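Local structure of uncharacterized protein (Legionella longbeachae NSW150, 4JZA) at residues A379-L384 with L438-D443; A423-P428 with R473-Q478; L447-V452 with D481-S486; N464-N469 with S533-I538; K554-I559 with E623-E628. The protein probably hydrolyses the 3-phosphate of phosphatidylinositol 3-phosphate, acting as a Legionella phosphoinositide phosphatase in lipid metabolism at the host-pathogen interface. One frame throughout, in Å; residues are numbered along the deposited sequence.

Contact 1 (A379-L384 with L438-D443); sequences ATRDGL and LPPDLD
Arg381 passes its side chain across the ring of Pro440, root and guanidinium both touching it. The contact starts at the root, where Arg381 CB lies 3.8 Å from Pro440 CB. With chi1 at 69° and a bend at chi3 (-55°), the guanidinium comes to lie against the proline. NE is 4.0 Å from Pro440 CG, and CZ is closer, 3.7 Å from the same atom, which stands over the centre of one guanidinium face. NH2 ends 3.8 Å from Pro440 CD. The flat cation thus packs on aliphatic ring carbons without a hydrogen bond across the contact. Beside it Leu384 spreads its methyls, CD1 4.1 Å from Pro440 CB and CD2 3.7 Å from Asp443 CB. In the fold, the loop between strand 365-374 and helix 388-402 here lies against the N-terminal part of helix 441-454 and the proline before it; Ala379 touches Leu444 and Leu447 of that helix, and Leu384 touches Leu447.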
# COMPACT_ATOMS: atom_id res chain seq x y z
N ALA A 379 -3.54 11.72 9.71
CA ALA A 379 -2.10 11.60 9.92
C ALA A 379 -1.61 10.37 9.22
O ALA A 379 -2.37 9.40 9.02
CB ALA A 379 -1.79 11.51 11.40
N THR A 380 -0.34 10.36 8.83
CA THR A 380 0.15 9.23 8.02
C THR A 380 1.02 8.26 8.81
O THR A 380 2.06 8.63 9.30
CB THR A 380 0.82 9.71 6.73
OG1 THR A 380 1.49 8.61 6.13
CG2 THR A 380 1.81 10.84 7.01
N ARG A 381 0.57 7.02 8.93
CA ARG A 381 1.40 5.94 9.47
C ARG A 381 2.69 5.69 8.67
O ARG A 381 3.64 5.11 9.18
CB ARG A 381 0.59 4.63 9.55
CG ARG A 381 0.27 4.04 8.18
CD ARG A 381 -0.38 2.67 8.27
NE ARG A 381 0.45 1.74 9.04
CZ ARG A 381 -0.01 0.70 9.75
NH1 ARG A 381 -1.32 0.39 9.84
NH2 ARG A 381 0.88 -0.04 10.44
N ASP A 382 2.72 6.10 7.41
CA ASP A 382 3.86 5.87 6.55
C ASP A 382 5.01 6.89 6.80
O ASP A 382 6.15 6.68 6.35
CB ASP A 382 3.44 5.92 5.06
CG ASP A 382 2.57 4.72 4.61
OD1 ASP A 382 2.34 3.76 5.41
OD2 ASP A 382 2.13 4.72 3.43
N GLY A 383 4.73 7.96 7.52
CA GLY A 383 5.71 8.99 7.70
C GLY A 383 6.16 9.20 9.13
O GLY A 383 6.60 10.30 9.48
N LEU A 384 6.07 8.16 9.96
CA LEU A 384 6.42 8.32 11.37
C LEU A 384 7.93 8.46 11.60
O LEU A 384 8.36 8.85 12.70
CB LEU A 384 5.88 7.16 12.20
CG LEU A 384 4.36 6.98 12.15
CD1 LEU A 384 4.03 5.75 12.95
CD2 LEU A 384 3.65 8.20 12.71
N LEU A 438 4.71 -1.92 17.09
CA LEU A 438 3.68 -1.15 17.77
C LEU A 438 2.75 -0.57 16.71
O LEU A 438 3.22 -0.00 15.71
CB LEU A 438 4.30 -0.01 18.60
CG LEU A 438 3.35 0.70 19.55
CD1 LEU A 438 2.94 -0.23 20.66
CD2 LEU A 438 3.91 2.00 20.13
N PRO A 439 1.44 -0.75 16.89
CA PRO A 439 0.51 -0.10 15.99
C PRO A 439 0.69 1.41 16.03
O PRO A 439 1.08 1.99 17.07
CB PRO A 439 -0.87 -0.50 16.53
CG PRO A 439 -0.65 -1.77 17.25
CD PRO A 439 0.77 -1.71 17.77
N PRO A 440 0.38 2.05 14.91
CA PRO A 440 0.62 3.48 14.76
C PRO A 440 -0.42 4.32 15.49
O PRO A 440 -0.23 5.51 15.69
CB PRO A 440 0.48 3.68 13.26
CG PRO A 440 -0.54 2.62 12.85
CD PRO A 440 -0.24 1.45 13.71
N ASP A 441 -1.50 3.69 15.90
CA ASP A 441 -2.65 4.38 16.53
C ASP A 441 -2.21 5.46 17.55
O ASP A 441 -2.76 6.54 17.52
CB ASP A 441 -3.66 3.39 17.20
CG ASP A 441 -4.29 2.34 16.22
OD1 ASP A 441 -3.53 1.67 15.50
OD2 ASP A 441 -5.54 2.13 16.19
N LEU A 442 -1.24 5.21 18.43
CA LEU A 442 -0.92 6.24 19.44
C LEU A 442 -0.28 7.48 18.78
O LEU A 442 -0.65 8.63 19.05
CB LEU A 442 -0.06 5.68 20.57
CG LEU A 442 0.49 6.72 21.56
CD1 LEU A 442 -0.62 7.39 22.37
CD2 LEU A 442 1.53 6.13 22.50
N ASP A 443 0.67 7.23 17.89
CA ASP A 443 1.26 8.33 17.11
C ASP A 443 0.21 9.06 16.30
O ASP A 443 0.14 10.27 16.32
CB ASP A 443 2.40 7.84 16.20
CG ASP A 443 3.70 7.56 16.99
OD1 ASP A 443 4.02 8.23 18.02
OD2 ASP A 443 4.42 6.64 16.59

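Contact 2 (A423-P428 with R473-Q478); sequences ATEYVP and RLYYTQ
Glu425 reaches across to the phenol end of Tyr475, and this single pair carries the contact. Its van der Waals part lies along the glutamate stem: Glu425 CB is 3.4 Å from Tyr475 OH and CG is 3.8 Å from it, so the hydroxyl rests against the aliphatic portion. Among the polar atoms, Glu425 OE1 stands 3.3 Å from Tyr475 OH, with carboxylate and ring planes turned 62° apart. Glu425 CG lies beside its own backbone N (chi1 -52°), and from there the chain runs on extended, which carries the carboxylate past the hydroxyl. Within 473-478, Arg473 NH1 stands over the rim of one face of the Tyr475 ring. As for charge, Glu425 OE2 and Arg473 NH2 stay 5.1 Å apart, too far for a salt bridge, though the opposite charges probably attract weakly. Ile421 also touches the Tyr475 side chain. Tyr475 belongs to a small beta hairpin, strands 469-470 and 474-475, held by backbone bonds to Asn469; its ring projects from there to meet the long surface loop that follows strand 412-416.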
# COMPACT_ATOMS: atom_id res chain seq x y z
N ALA A 423 3.83 1.03 24.09
CA ALA A 423 4.67 -0.16 23.96
C ALA A 423 4.70 -1.01 25.24
O ALA A 423 4.83 -2.22 25.18
CB ALA A 423 6.07 0.24 23.57
N THR A 424 4.55 -0.40 26.40
CA THR A 424 4.58 -1.18 27.65
C THR A 424 3.33 -2.05 27.88
O THR A 424 3.34 -2.91 28.75
CB THR A 424 4.83 -0.26 28.86
OG1 THR A 424 3.96 0.88 28.78
CG2 THR A 424 6.29 0.23 28.85
N GLU A 425 2.27 -1.83 27.10
CA GLU A 425 1.00 -2.55 27.26
C GLU A 425 0.61 -3.49 26.10
O GLU A 425 -0.28 -4.33 26.26
CB GLU A 425 -0.09 -1.54 27.49
CG GLU A 425 0.22 -0.56 28.62
CD GLU A 425 -0.69 0.66 28.63
OE1 GLU A 425 -1.03 1.23 27.55
OE2 GLU A 425 -1.06 1.07 29.75
N TYR A 426 1.30 -3.38 24.95
CA TYR A 426 0.90 -4.03 23.70
C TYR A 426 1.17 -5.55 23.62
O TYR A 426 2.34 -6.00 23.63
CB TYR A 426 1.52 -3.30 22.48
CG TYR A 426 1.27 -4.00 21.13
CD1 TYR A 426 -0.02 -4.22 20.65
CD2 TYR A 426 2.32 -4.48 20.37
CE1 TYR A 426 -0.24 -4.86 19.45
CE2 TYR A 426 2.11 -5.13 19.18
CZ TYR A 426 0.82 -5.32 18.72
OH TYR A 426 0.62 -5.98 17.53
N VAL A 427 0.08 -6.32 23.53
CA VAL A 427 0.17 -7.76 23.25
C VAL A 427 -0.29 -8.05 21.82
O VAL A 427 -1.45 -7.81 21.48
CB VAL A 427 -0.71 -8.61 24.21
CG1 VAL A 427 -0.42 -10.10 24.00
CG2 VAL A 427 -0.52 -8.21 25.67
N PRO A 428 0.61 -8.57 20.98
CA PRO A 428 0.18 -9.01 19.64
C PRO A 428 -0.91 -10.10 19.70
O PRO A 428 -0.71 -11.12 20.36
CB PRO A 428 1.48 -9.54 19.01
CG PRO A 428 2.60 -8.87 19.76
CD PRO A 428 2.07 -8.67 21.16
N ARG A 473 -5.81 -5.72 29.35
CA ARG A 473 -7.20 -5.45 29.70
C ARG A 473 -7.99 -4.95 28.48
O ARG A 473 -7.41 -4.65 27.47
CB ARG A 473 -7.23 -4.40 30.81
CG ARG A 473 -6.40 -3.15 30.48
CD ARG A 473 -6.51 -2.08 31.56
NE ARG A 473 -5.99 -0.79 31.10
CZ ARG A 473 -6.72 0.17 30.52
NH1 ARG A 473 -8.02 0.02 30.29
NH2 ARG A 473 -6.14 1.30 30.15
N LEU A 474 -9.30 -4.84 28.58
CA LEU A 474 -10.07 -4.23 27.52
C LEU A 474 -9.79 -2.74 27.52
O LEU A 474 -9.60 -2.16 28.58
CB LEU A 474 -11.56 -4.45 27.75
CG LEU A 474 -12.50 -4.01 26.62
CD1 LEU A 474 -12.22 -4.72 25.30
CD2 LEU A 474 -13.94 -4.24 27.02
N TYR A 475 -9.77 -2.13 26.33
CA TYR A 475 -9.69 -0.65 26.19
C TYR A 475 -10.93 -0.18 25.46
O TYR A 475 -11.28 -0.75 24.41
CB TYR A 475 -8.48 -0.24 25.37
CG TYR A 475 -7.15 -0.44 26.04
CD1 TYR A 475 -6.52 -1.69 26.01
CD2 TYR A 475 -6.51 0.62 26.69
CE1 TYR A 475 -5.30 -1.88 26.63
CE2 TYR A 475 -5.28 0.43 27.30
CZ TYR A 475 -4.68 -0.82 27.28
OH TYR A 475 -3.46 -1.00 27.90
N TYR A 476 -11.61 0.82 26.01
CA TYR A 476 -12.88 1.29 25.48
C TYR A 476 -13.13 2.73 25.90
O TYR A 476 -12.36 3.28 26.67
CB TYR A 476 -14.03 0.41 25.96
CG TYR A 476 -14.12 0.32 27.46
CD1 TYR A 476 -13.28 -0.52 28.16
CD2 TYR A 476 -15.04 1.06 28.16
CE1 TYR A 476 -13.37 -0.62 29.53
CE2 TYR A 476 -15.13 0.98 29.53
CZ TYR A 476 -14.29 0.13 30.21
OH TYR A 476 -14.38 0.05 31.57
N THR A 477 -14.17 3.36 25.38
CA THR A 477 -14.48 4.71 25.81
C THR A 477 -14.98 4.70 27.24
O THR A 477 -15.92 4.00 27.58
CB THR A 477 -15.57 5.34 24.93
OG1 THR A 477 -15.36 4.98 23.57
CG2 THR A 477 -15.53 6.84 25.05
N GLN A 478 -14.36 5.50 28.08
CA GLN A 478 -14.73 5.59 29.48
C GLN A 478 -16.02 6.38 29.65
O GLN A 478 -16.36 7.20 28.81
CB GLN A 478 -13.60 6.23 30.29
CG GLN A 478 -12.29 5.47 30.25
CD GLN A 478 -12.40 4.08 30.85
OE1 GLN A 478 -12.44 3.92 32.06
NE2 GLN A 478 -12.43 3.07 30.00

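Contact 3 (L447-V452 with D481-S486); sequences LARSAV and DKDSQS
A surface salt bridge between helices, Arg449 to Asp483, links helix 441-454 to the capped N-terminal turn of helix 482-492. The backbones stay well apart, with the CA atoms of Arg449 and Asp483 11.9 Å from each other, and the long arginine spans the gap. A bend at chi2 (-88°) turns its chain outward from the helix, past Gln463 of edge strand 462-465, which it touches on the way. Arg449 NH2 then donates to Asp483 OD2 over 2.8 Å, with an N-H...O angle of 143°. The two side chains arrive from opposite directions, yet the groups are not coplanar: guanidinium and carboxylate planes are 37° apart, and NH2 meets OD2 from above the carboxylate plane. The second arm is slack, Arg449 NH1 lying 3.6 Å from Asp483 OD1, so this is a one-point bridge rather than a paired, two-bond one. Asp483 sits in the first turn of its helix, where the helix dipole would probably stabilise its negative charge. Asp481 is the N-cap, and its OD1 accepts from Asp483 N at 3.2 Å, tying the cap to the residue that holds the bridge. Next to it in the chain, Lys482 O accepts twice from the residue one turn on, Ser486 N at 3.0 Å and Ser486 OG at 3.2 Å.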
# COMPACT_ATOMS: atom_id res chain seq x y z
N LEU A 447 -0.82 13.05 16.54
CA LEU A 447 -0.64 13.86 15.34
C LEU A 447 -1.91 14.59 14.96
O LEU A 447 -1.84 15.73 14.51
CB LEU A 447 -0.16 13.02 14.16
CG LEU A 447 1.31 12.69 14.35
CD1 LEU A 447 1.69 11.47 13.52
CD2 LEU A 447 2.24 13.87 14.05
N ALA A 448 -3.06 13.96 15.20
CA ALA A 448 -4.35 14.59 14.88
C ALA A 448 -4.78 15.69 15.88
O ALA A 448 -5.37 16.70 15.48
CB ALA A 448 -5.44 13.54 14.74
N ARG A 449 -4.46 15.48 17.15
CA ARG A 449 -4.67 16.47 18.20
C ARG A 449 -3.92 17.71 17.91
O ARG A 449 -4.48 18.82 17.98
CB ARG A 449 -4.19 15.93 19.53
CG ARG A 449 -5.07 14.84 20.11
CD ARG A 449 -6.19 15.44 20.94
NE ARG A 449 -7.32 14.53 21.08
CZ ARG A 449 -8.43 14.83 21.73
NH1 ARG A 449 -8.59 16.03 22.27
NH2 ARG A 449 -9.41 13.94 21.78
N SER A 450 -2.64 17.54 17.60
CA SER A 450 -1.77 18.67 17.26
C SER A 450 -2.34 19.45 16.09
O SER A 450 -2.41 20.67 16.14
CB SER A 450 -0.37 18.21 16.90
OG SER A 450 0.27 17.57 18.00
N ALA A 451 -2.75 18.75 15.04
CA ALA A 451 -3.27 19.39 13.84
C ALA A 451 -4.50 20.23 14.10
O ALA A 451 -4.61 21.33 13.56
CB ALA A 451 -3.58 18.34 12.79
N VAL A 452 -5.42 19.70 14.90
CA VAL A 452 -6.64 20.41 15.27
C VAL A 452 -6.28 21.62 16.12
O VAL A 452 -6.87 22.66 15.92
CB VAL A 452 -7.64 19.51 16.04
CG1 VAL A 452 -8.83 20.29 16.61
CG2 VAL A 452 -8.16 18.41 15.12
N ASP A 481 -15.26 10.18 29.99
CA ASP A 481 -14.39 10.70 28.94
C ASP A 481 -14.61 12.19 28.70
O ASP A 481 -15.73 12.66 28.59
CB ASP A 481 -14.68 9.94 27.65
CG ASP A 481 -13.57 10.08 26.64
OD1 ASP A 481 -13.57 11.08 25.89
OD2 ASP A 481 -12.71 9.19 26.58
N LYS A 482 -13.50 12.92 28.60
CA LYS A 482 -13.52 14.36 28.49
C LYS A 482 -14.18 14.89 27.22
O LYS A 482 -14.94 15.84 27.27
CB LYS A 482 -12.10 14.89 28.56
CG LYS A 482 -11.78 15.65 29.83
CD LYS A 482 -10.29 15.90 29.99
CE LYS A 482 -9.64 16.34 28.69
NZ LYS A 482 -9.37 17.80 28.66
N ASP A 483 -13.88 14.26 26.10
CA ASP A 483 -14.41 14.72 24.83
C ASP A 483 -15.88 14.46 24.66
O ASP A 483 -16.54 15.15 23.88
CB ASP A 483 -13.69 14.05 23.68
CG ASP A 483 -12.25 14.48 23.59
OD1 ASP A 483 -11.95 15.69 23.38
OD2 ASP A 483 -11.41 13.58 23.71
N SER A 484 -16.38 13.45 25.36
CA SER A 484 -17.82 13.24 25.48
C SER A 484 -18.49 14.38 26.27
O SER A 484 -19.52 14.92 25.84
CB SER A 484 -18.10 11.89 26.12
OG SER A 484 -17.66 10.87 25.26
N GLN A 485 -17.89 14.77 27.39
CA GLN A 485 -18.41 15.93 28.11
C GLN A 485 -18.45 17.17 27.23
O GLN A 485 -19.48 17.83 27.20
CB GLN A 485 -17.64 16.23 29.41
CG GLN A 485 -17.47 15.06 30.40
CD GLN A 485 -18.75 14.26 30.65
OE1 GLN A 485 -19.85 14.80 30.58
NE2 GLN A 485 -18.59 12.98 30.97
N SER A 486 -17.37 17.49 26.50
CA SER A 486 -17.42 18.72 25.71
C SER A 486 -18.51 18.57 24.69
O SER A 486 -19.18 19.57 24.39
CB SER A 486 -16.16 19.08 24.92
OG SER A 486 -15.01 18.44 25.41

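Contact 4 (N464-N469 with S533-I538); sequences NNHPYN and SLEQLI
The His466 ring presents its edge to the carboxylate of Glu535, whose CD lies in the ring plane. His466 NE2 donates to Glu535 OE1 over 2.8 Å in a nearly straight bond (168°). On the acceptor side the geometry differs: the donor approaches OE1 from above the carboxylate plane, and the two planes are 37° apart. The other oxygen, Glu535 OE2, is 2.9 Å from the same NE2. Asn464 touches the carboxylate with CB, 3.2 Å from Glu535 OE1; its amide plane is turned 53° from the carboxylate, and Asn464 ND2 stands 3.4 Å from Glu535 OE2. Glu535 gets there on an extended chain. Both buried carboxylate oxygens have hydrogen-bond partners, OE1 in His466 NE2 and Gln415 NE2, OE2 in Tyr508 OH. His466 is secured at its other nitrogen too, where ND1 hydrogen-bonds to Thr477 OG1, so the ring is fixed in rotation. Apolar cover comes from Leu487 of helix 482-492, which touches both Asn464 and Glu535. Together these groups make a buried His-carboxylate hydrogen bond, a polar tie at the edge of the mixed sheet, where the end of strand 462-465 packs against helix 524-542.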
# COMPACT_ATOMS: atom_id res chain seq x y z
N ASN A 464 -13.68 13.35 18.91
CA ASN A 464 -14.04 12.19 19.69
C ASN A 464 -13.34 10.99 19.15
O ASN A 464 -13.33 10.79 17.96
CB ASN A 464 -15.55 12.00 19.70
CG ASN A 464 -16.29 13.21 20.28
OD1 ASN A 464 -16.39 14.27 19.67
ND2 ASN A 464 -16.78 13.05 21.50
N ASN A 465 -12.69 10.24 20.02
CA ASN A 465 -12.04 9.00 19.67
C ASN A 465 -12.63 7.82 20.44
O ASN A 465 -12.81 7.92 21.64
CB ASN A 465 -10.57 9.04 20.00
CG ASN A 465 -9.88 7.80 19.55
OD1 ASN A 465 -9.42 7.00 20.36
ND2 ASN A 465 -9.90 7.58 18.26
N HIS A 466 -12.88 6.70 19.74
CA HIS A 466 -13.49 5.53 20.34
C HIS A 466 -12.64 4.32 20.19
O HIS A 466 -12.65 3.65 19.15
CB HIS A 466 -14.84 5.28 19.76
CG HIS A 466 -15.78 6.40 20.03
ND1 HIS A 466 -16.20 6.72 21.30
CD2 HIS A 466 -16.31 7.32 19.21
CE1 HIS A 466 -16.98 7.77 21.24
NE2 HIS A 466 -17.08 8.15 19.98
N PRO A 467 -11.86 4.05 21.23
CA PRO A 467 -10.99 2.92 21.18
C PRO A 467 -11.84 1.73 21.45
O PRO A 467 -12.88 1.87 22.05
CB PRO A 467 -9.99 3.19 22.31
CG PRO A 467 -10.71 4.07 23.26
CD PRO A 467 -11.64 4.88 22.43
N TYR A 468 -11.42 0.58 20.96
CA TYR A 468 -12.05 -0.70 21.31
C TYR A 468 -11.01 -1.80 20.99
O TYR A 468 -10.90 -2.29 19.87
CB TYR A 468 -13.41 -0.92 20.60
CG TYR A 468 -14.08 -2.18 21.08
CD1 TYR A 468 -14.37 -2.34 22.42
CD2 TYR A 468 -14.37 -3.23 20.22
CE1 TYR A 468 -14.95 -3.50 22.90
CE2 TYR A 468 -14.95 -4.41 20.69
CZ TYR A 468 -15.24 -4.52 22.04
OH TYR A 468 -15.80 -5.63 22.57
N ASN A 469 -10.21 -2.13 22.00
CA ASN A 469 -9.05 -2.99 21.83
C ASN A 469 -8.78 -3.86 23.09
O ASN A 469 -9.20 -3.52 24.21
CB ASN A 469 -7.86 -2.10 21.48
CG ASN A 469 -6.67 -2.91 20.98
OD1 ASN A 469 -6.83 -3.93 20.27
ND2 ASN A 469 -5.46 -2.48 21.39
N SER A 533 -22.45 6.26 16.80
CA SER A 533 -23.61 6.59 15.97
C SER A 533 -24.33 7.79 16.54
O SER A 533 -24.78 8.65 15.78
CB SER A 533 -24.59 5.42 15.81
OG SER A 533 -24.14 4.46 14.86
N LEU A 534 -24.45 7.87 17.86
CA LEU A 534 -25.23 8.98 18.49
C LEU A 534 -24.51 10.32 18.28
O LEU A 534 -25.12 11.26 17.84
CB LEU A 534 -25.52 8.71 19.98
CG LEU A 534 -26.56 7.59 20.19
CD1 LEU A 534 -26.56 7.16 21.64
CD2 LEU A 534 -27.97 7.97 19.77
N GLU A 535 -23.19 10.36 18.49
CA GLU A 535 -22.40 11.51 18.16
C GLU A 535 -22.67 11.97 16.74
O GLU A 535 -22.80 13.17 16.53
CB GLU A 535 -20.93 11.20 18.28
CG GLU A 535 -20.51 10.97 19.71
CD GLU A 535 -19.05 10.53 19.87
OE1 GLU A 535 -18.26 10.43 18.87
OE2 GLU A 535 -18.70 10.26 21.04
N GLN A 536 -22.77 11.05 15.78
CA GLN A 536 -22.99 11.46 14.39
C GLN A 536 -24.39 11.95 14.24
O GLN A 536 -24.64 12.87 13.48
CB GLN A 536 -22.79 10.33 13.39
CG GLN A 536 -21.39 9.80 13.32
CD GLN A 536 -20.48 10.63 12.51
OE1 GLN A 536 -20.93 11.58 11.86
NE2 GLN A 536 -19.19 10.31 12.53
N LEU A 537 -25.32 11.30 14.92
CA LEU A 537 -26.72 11.68 14.79
C LEU A 537 -26.94 13.05 15.43
O LEU A 537 -27.69 13.87 14.92
CB LEU A 537 -27.63 10.63 15.39
CG LEU A 537 -27.78 9.35 14.54
CD1 LEU A 537 -28.50 8.32 15.38
CD2 LEU A 537 -28.49 9.50 13.18
N ILE A 538 -26.25 13.31 16.53
CA ILE A 538 -26.29 14.61 17.15
C ILE A 538 -25.82 15.69 16.20
O ILE A 538 -26.55 16.64 15.93
CB ILE A 538 -25.50 14.62 18.47
CG1 ILE A 538 -26.28 13.82 19.52
CG2 ILE A 538 -25.30 16.03 19.00
CD1 ILE A 538 -25.41 13.29 20.66

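Contact 5 (K554-I559 with E623-E628); sequences KDRKAI and EWYLPE
Arg556 and Tyr625 mark the nearest approach of the two backbones, their CA atoms 7.4 Å apart. At Arg556 the helix 556-574 begins, with Asp555 at the N-cap position and Ile559 N bonded to Asp555 O; on the other side the short helix 622-625 ends, and Leu626 leaves helical geometry. Across the gap the Tyr625 ring lies over the arginine stem. Arg556 CG makes a CH-pi contact 3.6 Å from the ring centroid, 15° off the normal. Arg556 CD follows at 3.3 Å from Tyr625 CE1, and a bend at chi3 (74°) carries the guanidinium, its plane only 14° from that of the ring, to a weak hydrogen bond from NH2 to His466 O; the side chain also touches Ser419. The opposite face of Tyr625 is covered by Trp624 CD1, 3.5 Å above the plane, so the phenol is sandwiched. Ile559 completes the patch, CD1 3.7 Å from Tyr625 CB and CG2 4.5 Å from Leu626 CD2. Cys550 to Arg556 fits the CX5R P-loop signature of cysteine-based phosphatases, and Tyr625 packs on the stem of what would be the signature arginine. This probable P-loop links the interior strand 545-549 to helix 556-574; helix 524-542 adds Leu529 against Ile559, and helix 604-612 lies by Ala558.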
# COMPACT_ATOMS: atom_id res chain seq x y z
N LYS A 554 -11.67 2.16 5.94
CA LYS A 554 -12.51 1.14 5.32
C LYS A 554 -13.07 0.11 6.27
O LYS A 554 -13.87 -0.72 5.87
CB LYS A 554 -11.76 0.44 4.19
CG LYS A 554 -10.27 0.29 4.41
CD LYS A 554 -9.66 -0.61 3.36
CE LYS A 554 -8.39 -1.26 3.87
NZ LYS A 554 -8.66 -2.48 4.65
N ASP A 555 -12.67 0.15 7.53
CA ASP A 555 -13.02 -0.94 8.43
C ASP A 555 -13.95 -0.57 9.57
O ASP A 555 -15.14 -0.78 9.48
CB ASP A 555 -11.76 -1.64 8.91
CG ASP A 555 -10.98 -2.24 7.77
OD1 ASP A 555 -11.58 -2.95 6.95
OD2 ASP A 555 -9.77 -2.00 7.67
N ARG A 556 -13.42 -0.00 10.64
CA ARG A 556 -14.26 0.40 11.74
C ARG A 556 -15.23 1.46 11.27
O ARG A 556 -16.38 1.49 11.68
CB ARG A 556 -13.42 0.89 12.91
CG ARG A 556 -12.95 -0.24 13.79
CD ARG A 556 -12.30 0.26 15.07
NE ARG A 556 -13.29 0.77 16.00
CZ ARG A 556 -12.99 1.32 17.16
NH1 ARG A 556 -11.74 1.44 17.54
NH2 ARG A 556 -13.95 1.76 17.94
N LYS A 557 -14.75 2.33 10.40
CA LYS A 557 -15.55 3.39 9.83
C LYS A 557 -16.71 2.84 9.01
O LYS A 557 -17.80 3.38 9.03
CB LYS A 557 -14.68 4.29 8.96
CG LYS A 557 -15.40 5.51 8.43
CD LYS A 557 -15.91 6.37 9.57
CE LYS A 557 -16.76 7.50 9.04
NZ LYS A 557 -17.46 8.20 10.14
N ALA A 558 -16.46 1.77 8.27
CA ALA A 558 -17.51 1.13 7.50
C ALA A 558 -18.58 0.58 8.42
O ALA A 558 -19.75 0.63 8.12
CB ALA A 558 -16.93 0.02 6.65
N ILE A 559 -18.16 0.02 9.54
CA ILE A 559 -19.08 -0.50 10.53
C ILE A 559 -19.96 0.59 11.16
O ILE A 559 -21.14 0.38 11.39
CB ILE A 559 -18.35 -1.35 11.59
CG1 ILE A 559 -17.93 -2.67 10.97
CG2 ILE A 559 -19.22 -1.62 12.80
CD1 ILE A 559 -16.77 -3.32 11.67
N GLU A 623 -16.07 -9.89 13.77
CA GLU A 623 -16.49 -10.56 15.00
C GLU A 623 -15.92 -9.86 16.24
O GLU A 623 -16.42 -10.04 17.34
CB GLU A 623 -16.13 -12.06 15.00
CG GLU A 623 -17.10 -12.92 14.21
CD GLU A 623 -16.60 -14.34 13.90
OE1 GLU A 623 -15.38 -14.56 13.86
OE2 GLU A 623 -17.43 -15.25 13.66
N TRP A 624 -14.90 -9.02 16.08
CA TRP A 624 -14.48 -8.25 17.23
C TRP A 624 -15.33 -7.01 17.44
O TRP A 624 -15.65 -6.70 18.56
CB TRP A 624 -13.03 -7.82 17.12
CG TRP A 624 -12.61 -6.96 18.23
CD1 TRP A 624 -12.14 -5.71 18.14
CD2 TRP A 624 -12.63 -7.30 19.61
NE1 TRP A 624 -11.85 -5.22 19.39
CE2 TRP A 624 -12.14 -6.18 20.31
CE3 TRP A 624 -13.00 -8.44 20.33
CZ2 TRP A 624 -12.03 -6.16 21.68
CZ3 TRP A 624 -12.89 -8.42 21.68
CH2 TRP A 624 -12.42 -7.28 22.35
N TYR A 625 -15.68 -6.33 16.34
CA TYR A 625 -16.33 -5.00 16.36
C TYR A 625 -17.87 -5.07 16.43
O TYR A 625 -18.56 -4.07 16.83
CB TYR A 625 -15.91 -4.17 15.13
CG TYR A 625 -14.46 -3.84 15.13
CD1 TYR A 625 -13.92 -3.08 16.16
CD2 TYR A 625 -13.58 -4.31 14.14
CE1 TYR A 625 -12.57 -2.79 16.21
CE2 TYR A 625 -12.22 -4.00 14.16
CZ TYR A 625 -11.71 -3.24 15.23
OH TYR A 625 -10.37 -2.88 15.35
N LEU A 626 -18.42 -6.22 16.01
CA LEU A 626 -19.86 -6.40 15.97
C LEU A 626 -20.26 -7.02 17.26
O LEU A 626 -19.54 -7.81 17.80
CB LEU A 626 -20.29 -7.32 14.82
CG LEU A 626 -20.19 -6.81 13.38
CD1 LEU A 626 -20.48 -7.92 12.38
CD2 LEU A 626 -21.15 -5.66 13.15
N PRO A 627 -21.42 -6.67 17.75
CA PRO A 627 -22.09 -7.34 18.86
C PRO A 627 -22.46 -8.79 18.55
O PRO A 627 -22.72 -9.12 17.40
CB PRO A 627 -23.36 -6.51 19.01
CG PRO A 627 -23.00 -5.13 18.54
CD PRO A 627 -22.02 -5.36 17.43
N GLU A 628 -22.52 -9.64 19.55
CA GLU A 628 -22.73 -11.06 19.30
C GLU A 628 -23.99 -11.37 18.49
O GLU A 628 -23.95 -12.21 17.60
CB GLU A 628 -22.66 -11.90 20.60
CG GLU A 628 -21.32 -12.61 20.78
CD GLU A 628 -20.99 -13.48 19.55
OE1 GLU A 628 -21.80 -14.43 19.31
OE2 GLU A 628 -19.98 -13.19 18.82

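Contact 4 is the buried one, and its chemistry is polar: a histidine-carboxylate bond between edge strand and helix. Contacts 2 and 3 lie at the surface, each resting on one residue pair, a glutamate stem and carboxylate against a phenol hydroxyl in the first and a salt bridge in the second. Contacts 1 and 5 are partly buried, each with an arginine packed through carbon contacts, on proline in one and tyrosine in the other. Contacts 1 and 3 both use helix 441-454, joined through Leu447. Contact 2 meets contact 1 through Tyr426 and Pro439. Contact 4 touches contacts 2, 3 and 5 through Thr477, Asn464 and the Tyr468-Trp624 stack; contact 5 holds the probable P-loop arginine.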